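Local coordinates for protein 4-aminobutyrate transaminase (Acinetobacter baumannii, PDB 6WOP) that probably catalyses the pyridoxal-phosphate-dependent transfer of the amino group of 4-aminobutyrate to 2-oxoglutarate, as a gamma-aminobutyrate aminotransferase, at residues Ala247-Leu252 against Leu321-Asn326; Ile51-Gly57 against Lys269-Gly274; Val238-Val242 against Leu252-Asn256. One frame throughout, in Å; residues are numbered along the deposited sequence.

Contact 1: residues Ala247-Leu252 against Leu321-Asn326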
# COMPACT_ATOMS: atom_id res chain seq x y z
N ALA A 247 25.16 23.88 13.41
CA ALA A 247 26.18 24.88 13.05
C ALA A 247 26.90 24.55 11.75
O ALA A 247 27.74 25.36 11.30
CB ALA A 247 27.22 25.08 14.16
N ARG A 248 26.58 23.44 11.09
CA ARG A 248 27.29 23.06 9.86
C ARG A 248 27.29 24.16 8.81
O ARG A 248 28.29 24.38 8.12
CB ARG A 248 26.64 21.80 9.27
CG ARG A 248 27.46 21.07 8.22
CD ARG A 248 28.62 20.30 8.91
NE ARG A 248 29.85 20.53 8.20
CZ ARG A 248 31.03 20.20 8.70
NH1 ARG A 248 31.12 19.61 9.91
NH2 ARG A 248 32.13 20.49 8.00
N THR A 249 26.18 24.88 8.67
CA THR A 249 26.02 25.82 7.56
C THR A 249 26.34 27.24 8.00
O THR A 249 26.09 28.17 7.24
CB THR A 249 24.60 25.78 7.00
OG1 THR A 249 23.68 26.28 8.00
CG2 THR A 249 24.27 24.36 6.57
N GLY A 250 26.84 27.43 9.22
CA GLY A 250 27.29 28.77 9.59
C GLY A 250 26.23 29.53 10.36
O GLY A 250 26.47 30.68 10.78
N LYS A 251 25.07 28.91 10.58
CA LYS A 251 24.07 29.31 11.56
C LYS A 251 23.62 28.01 12.20
O LYS A 251 23.97 26.94 11.71
CB LYS A 251 22.88 30.07 10.93
CG LYS A 251 23.30 31.43 10.26
CD LYS A 251 22.05 32.14 9.70
CE LYS A 251 22.36 33.48 9.09
NZ LYS A 251 22.96 34.37 10.13
N LEU A 252 22.87 28.07 13.30
CA LEU A 252 22.64 26.83 14.03
C LEU A 252 21.89 25.82 13.16
O LEU A 252 22.31 24.66 13.01
CB LEU A 252 21.88 27.11 15.31
CG LEU A 252 21.72 25.91 16.26
CD1 LEU A 252 23.10 25.42 16.73
CD2 LEU A 252 20.83 26.31 17.44
N LEU A 321 31.21 28.38 16.99
CA LEU A 321 31.42 27.44 15.91
C LEU A 321 30.59 27.75 14.65
O LEU A 321 31.00 27.31 13.57
CB LEU A 321 31.12 26.00 16.36
CG LEU A 321 32.08 25.47 17.42
CD1 LEU A 321 31.78 23.98 17.70
CD2 LEU A 321 33.58 25.68 17.11
N CYS A 322 29.47 28.49 14.75
CA CYS A 322 28.86 29.02 13.53
C CYS A 322 29.85 29.91 12.77
O CYS A 322 30.05 29.74 11.56
CB CYS A 322 27.57 29.79 13.85
SG CYS A 322 26.10 28.66 13.96
N ASP A 323 30.50 30.83 13.48
CA ASP A 323 31.49 31.68 12.82
C ASP A 323 32.66 30.85 12.27
O ASP A 323 33.14 31.13 11.16
CB ASP A 323 32.05 32.72 13.80
CG ASP A 323 31.07 33.83 14.11
OD1 ASP A 323 30.15 34.12 13.33
OD2 ASP A 323 31.26 34.41 15.19
N ARG A 324 33.15 29.87 13.03
CA ARG A 324 34.21 29.01 12.52
C ARG A 324 33.78 28.28 11.26
O ARG A 324 34.58 28.10 10.33
CB ARG A 324 34.69 28.03 13.57
CG ARG A 324 35.63 28.67 14.57
CD ARG A 324 36.81 27.81 14.98
NE ARG A 324 37.93 27.88 14.04
CZ ARG A 324 38.60 26.81 13.59
NH1 ARG A 324 38.24 25.55 13.99
NH2 ARG A 324 39.60 27.02 12.69
N ALA A 325 32.51 27.82 11.22
CA ALA A 325 32.00 27.15 10.01
C ALA A 325 32.11 28.07 8.80
O ALA A 325 32.50 27.64 7.70
CB ALA A 325 30.54 26.73 10.21
N ASN A 326 31.75 29.34 8.98
CA ASN A 326 31.85 30.25 7.83
C ASN A 326 33.31 30.48 7.43
O ASN A 326 33.63 30.51 6.23
CB ASN A 326 31.15 31.56 8.14
CG ASN A 326 29.65 31.39 8.15
OD1 ASN A 326 29.12 30.59 7.39
ND2 ASN A 326 28.95 32.12 9.02
O HOH W 1 26.65 31.21 6.54
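C322 and G250 bring the helix and the loop closest together, their CA atoms 4.2 Å apart. C322 lies in the first turn of helix 321-342 and meets the loop with both side-chain atoms. With chi1 at -86°, SG stands beside its own backbone N and reaches along the loop to the backbone of K251, 3.1 Å from K251 C, a tight approach. CB, one bond back, rests against G250 O. A cysteine suits this place because it is slim and polarisable enough to pack against the peptide between K251 and L252.

G250 closes a type I turn that starts at A247. Its place calls for glycine twice over: its backbone angles (phi 96°) would jam a side chain against T249 O, and N326 OD1 lies where one would go. The helix can therefore come up to G250 CA, whose C-H points at C322 O over 3.5 Å; that oxygen also takes the regular helical bond from N326 N. A247, at the other end of the turn, packs its CB 3.8 Å from C322 SG, while the methyl of A325 lies 3.3 Å from A247 O. Small residues on both sides keep the two backbones near each other.

At the more open side, N326 ND2 makes a weak hydrogen bond to G250 O (3.4 Å, N-H...O 130°), and N326 OD1 receives one from a water that also donates to T249 O. R248 starts away from the helix, and its guanidinium group is bonded to Y395 O, S355 O and N55 OD1.

What results is a type I beta turn, ending in glycine, seated on the first turn of a helix. In this fold type I, class-III aminotransferase it joins a loop between two strands of the large central sheet to the helix that follows helix 303-318.

Contact 2: residues Ile51-Gly57 against Lys269-Gly274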
# COMPACT_ATOMS: atom_id res chain seq x y z
N ILE A 51 30.37 11.22 9.27
CA ILE A 51 29.28 11.65 8.39
C ILE A 51 28.45 12.70 9.11
O ILE A 51 27.25 12.44 9.41
CB ILE A 51 28.32 10.54 7.91
CG1 ILE A 51 29.02 9.22 7.54
CG2 ILE A 51 27.56 11.05 6.70
CD1 ILE A 51 27.94 8.08 7.22
N ALA A 52 29.08 13.84 9.42
CA ALA A 52 28.41 15.06 9.91
C ALA A 52 27.90 14.91 11.34
O ALA A 52 27.09 15.71 11.80
CB ALA A 52 27.25 15.44 8.96
N VAL A 53 28.41 13.92 12.07
CA VAL A 53 28.03 13.67 13.47
C VAL A 53 28.92 14.41 14.45
O VAL A 53 28.52 14.61 15.62
CB VAL A 53 28.03 12.15 13.77
CG1 VAL A 53 27.69 11.87 15.22
CG2 VAL A 53 26.99 11.43 12.84
N LEU A 54 30.09 14.86 14.02
CA LEU A 54 31.09 15.38 14.96
C LEU A 54 31.44 16.82 14.63
O LEU A 54 32.63 17.19 14.56
CB LEU A 54 32.36 14.48 14.92
CG LEU A 54 31.87 13.06 15.28
CD1 LEU A 54 32.88 12.07 14.80
CD2 LEU A 54 31.66 13.01 16.82
N ASN A 55 30.41 17.69 14.52
CA ASN A 55 30.71 19.11 14.31
C ASN A 55 31.56 19.67 15.45
O ASN A 55 32.36 20.58 15.21
CB ASN A 55 29.42 19.91 14.18
CG ASN A 55 28.68 19.60 12.83
OD1 ASN A 55 29.22 18.86 11.92
ND2 ASN A 55 27.43 20.07 12.74
N THR A 56 31.41 19.13 16.66
CA THR A 56 32.22 19.50 17.84
C THR A 56 33.46 18.62 18.01
O THR A 56 34.19 18.78 19.00
CB THR A 56 31.34 19.41 19.12
OG1 THR A 56 30.61 18.18 19.19
CG2 THR A 56 30.36 20.52 19.11
N GLY A 57 33.69 17.69 17.09
CA GLY A 57 34.89 16.88 17.07
C GLY A 57 34.73 15.60 17.87
O GLY A 57 33.85 15.48 18.72
N LYS A 269 22.39 13.38 14.40
CA LYS A 269 23.82 13.45 14.10
C LYS A 269 24.52 14.40 15.07
O LYS A 269 24.73 14.04 16.23
CB LYS A 269 24.03 13.84 12.63
CG LYS A 269 23.68 12.64 11.65
CD LYS A 269 24.02 13.01 10.23
CE LYS A 269 23.70 11.87 9.25
NZ LYS A 269 24.91 11.21 8.85
N SER A 270 24.88 15.62 14.63
CA SER A 270 25.75 16.37 15.53
C SER A 270 25.01 16.94 16.74
O SER A 270 25.68 17.38 17.69
CB SER A 270 26.45 17.49 14.75
OG SER A 270 27.65 17.00 14.16
N LEU A 271 23.66 16.85 16.78
CA LEU A 271 22.90 17.11 18.01
C LEU A 271 23.61 16.45 19.20
O LEU A 271 23.76 17.05 20.25
CB LEU A 271 21.47 16.55 17.89
CG LEU A 271 20.65 16.54 19.18
CD1 LEU A 271 20.33 17.94 19.72
CD2 LEU A 271 19.25 15.75 18.94
N GLY A 272 24.05 15.21 19.03
CA GLY A 272 24.54 14.40 20.14
C GLY A 272 26.06 14.36 20.23
O GLY A 272 26.61 13.71 21.15
N GLY A 273 26.74 15.01 19.29
CA GLY A 273 28.23 15.08 19.34
C GLY A 273 28.93 13.74 19.43
O GLY A 273 30.04 13.65 19.98
N GLY A 274 28.37 12.71 18.83
CA GLY A 274 28.96 11.39 18.91
C GLY A 274 28.20 10.38 19.77
O GLY A 274 28.77 9.30 20.06
O HOH W 2 31.67 15.97 20.25
O HOH W 3 28.38 18.00 17.26
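V53 and S270 mark the closest approach of the two backbones, CA to CA 4.1 Å, where the irregular chain after helix 49-52 passes the 3-10 turn 270-272 and S270 CA directs its C-H at V53 O. K269 extends across V53 toward I51. Its aliphatic part crosses V53 at about a right angle, K269 CG lying 3.7 Å from V53 CG2, and the lysine chain, bent at chi4 (-104°), is long enough to reach I51 O. K269 NZ donates to I51 O over 2.7 Å, at a C=O...N angle of 150° and slightly tilted from the carbonyl plane; T298 of the second subunit adds a weak bond to the same NZ.

S270 OG is modelled as donating to A52 O and accepting from N55 N, the dual role a serine can fill, but it crowds V53 C and its exact place is doubtful. Farther along, T56 works through water: T56 OG1 donates to a molecule 2.7 Å away, which in turn donates to G57 O and, over 2.8 Å, to G273 O. G273 leaves room for T56 OG1, and G274, whose backbone calls for glycine, for L54, whose CD2 packs 3.8 Å from G274 CA.

G274 O is held by T75 OG1 of the second subunit, which places the contact at the subunit interface. The position of K269, just after strand 264-267 and before a glycine-rich loop, is consistent with the lysine that carries pyridoxal phosphate in class-III aminotransferases, and these segments would then border the active site.

Contact 3: residues Val238-Val242 against Leu252-Asn256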
# COMPACT_ATOMS: atom_id res chain seq x y z
N VAL A 238 8.14 20.35 6.17
CA VAL A 238 9.10 19.74 7.11
C VAL A 238 10.51 19.98 6.59
O VAL A 238 10.82 19.58 5.47
CB VAL A 238 8.85 18.25 7.25
CG1 VAL A 238 9.86 17.63 8.29
CG2 VAL A 238 7.38 18.02 7.69
N ALA A 239 11.38 20.57 7.40
CA ALA A 239 12.79 20.73 7.06
C ALA A 239 13.57 19.60 7.70
O ALA A 239 13.56 19.49 8.92
CB ALA A 239 13.32 22.07 7.59
N ASP A 240 14.23 18.76 6.90
CA ASP A 240 15.04 17.67 7.47
C ASP A 240 16.46 18.19 7.64
O ASP A 240 17.21 18.32 6.67
CB ASP A 240 14.99 16.44 6.57
CG ASP A 240 15.85 15.27 7.11
OD1 ASP A 240 16.42 15.35 8.23
OD2 ASP A 240 15.95 14.27 6.40
N GLU A 241 16.83 18.54 8.88
CA GLU A 241 18.15 19.02 9.22
C GLU A 241 18.99 17.98 9.96
O GLU A 241 19.88 18.33 10.75
CB GLU A 241 18.02 20.29 10.05
CG GLU A 241 17.36 21.40 9.26
CD GLU A 241 18.14 22.66 9.26
OE1 GLU A 241 19.40 22.63 9.29
OE2 GLU A 241 17.46 23.72 9.21
N VAL A 242 18.74 16.69 9.71
CA VAL A 242 19.57 15.67 10.36
C VAL A 242 21.04 15.88 10.02
O VAL A 242 21.90 15.83 10.92
CB VAL A 242 19.08 14.27 9.94
CG1 VAL A 242 20.16 13.27 10.25
CG2 VAL A 242 17.79 13.97 10.66
N LEU A 252 22.87 28.07 13.30
CA LEU A 252 22.64 26.83 14.03
C LEU A 252 21.89 25.82 13.16
O LEU A 252 22.31 24.66 13.01
CB LEU A 252 21.88 27.11 15.31
CG LEU A 252 21.72 25.91 16.26
CD1 LEU A 252 23.10 25.42 16.73
CD2 LEU A 252 20.83 26.31 17.44
N PHE A 253 20.82 26.28 12.51
CA PHE A 253 20.03 25.49 11.55
C PHE A 253 20.20 26.09 10.16
O PHE A 253 20.23 27.31 10.01
CB PHE A 253 18.55 25.53 11.88
CG PHE A 253 18.20 24.78 13.16
CD1 PHE A 253 18.04 23.41 13.13
CD2 PHE A 253 18.09 25.45 14.36
CE1 PHE A 253 17.78 22.72 14.32
CE2 PHE A 253 17.81 24.76 15.54
CZ PHE A 253 17.65 23.40 15.50
N ALA A 254 20.28 25.25 9.13
CA ALA A 254 20.31 25.82 7.78
C ALA A 254 19.08 26.70 7.54
O ALA A 254 19.16 27.69 6.82
CB ALA A 254 20.35 24.69 6.75
N MET A 255 17.94 26.35 8.13
CA MET A 255 16.72 27.13 7.92
C MET A 255 16.88 28.52 8.49
O MET A 255 16.13 29.44 8.11
CB MET A 255 15.53 26.42 8.58
CG MET A 255 15.03 25.16 7.88
SD MET A 255 14.53 25.51 6.17
CE MET A 255 13.18 26.66 6.48
N ASN A 256 17.88 28.74 9.36
CA ASN A 256 18.10 30.10 9.86
C ASN A 256 18.57 31.06 8.80
O ASN A 256 18.53 32.26 9.04
CB ASN A 256 19.12 30.13 11.00
CG ASN A 256 18.53 29.64 12.31
OD1 ASN A 256 19.10 28.79 13.00
ND2 ASN A 256 17.43 30.27 12.72
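E241 faces the loop of F253, A254 and M255 with its carboxylate turned to grasp two successive peptide N-H groups. A254 N donates to the syn lone pair of E241 OE1 at 2.8 Å, and M255 N donates to E241 OE2 at 2.9 Å, also on the syn side but 20° out of the carboxylate plane. Both bonds are moderately bent. The two oxygens thus fix the rotation of the carboxylate, and a glutamate suits the place because its chain, kinked at chi2 (-127°), is long enough to cross from its backbone to the 3-10 turn 254-256 with both acceptors. The N-H groups there would probably favour the ionised form. E241 OE1 has a further partner in S244 OG.

F253 lies beside this group. The carboxylate lies by F253 CB, 3.4 Å from E241 OE2, and at the ring edge, where E241 CD is nearly in the ring plane and 3.9 Å from F253 CD1. A254 CB lies 3.4 Å from E241 OE1.

M255 crosses E241 obliquely. Its chi1 of -74° sets M255 CG beside the backbone N and against A239 CB at 3.5 Å; SD follows at 3.9 Å from the same methyl, and the bends at chi2 and chi3 carry CE farther from the alanine. The alanine is small enough to admit this thioether chain. N256 secures the loop from within: its OD1 accepts from F253 N at 3.1 Å, while N256 N donates to F253 O.

Strand 236-240 is an inner strand of the large mixed sheet, between strands 201-206 and 264-267. F253 also packs on M267 and P99, M255 reaches P208, and E241 lies against I265, so the returning loop lies against this part of the sheet.

All three contacts are largely buried, but contact 1 is partly open to solvent, with K251 exposed and C322, L252 and N326 partly so, whereas every touching residue of contacts 2 and 3 is buried. Contacts 1 and 3 use the same loop after strand 236-240 and share L252: one turns it to a helix with small residues and a sulfur, the other ties it back to its own strand through a carboxylate. Contact 2 is the one that borders another subunit, and its chemistry is lysine, serine and ordered water. R248 of contact 1 bonds N55 OD1 of contact 2, and K269 CB packs on V242 O, so the three join into one continuous region.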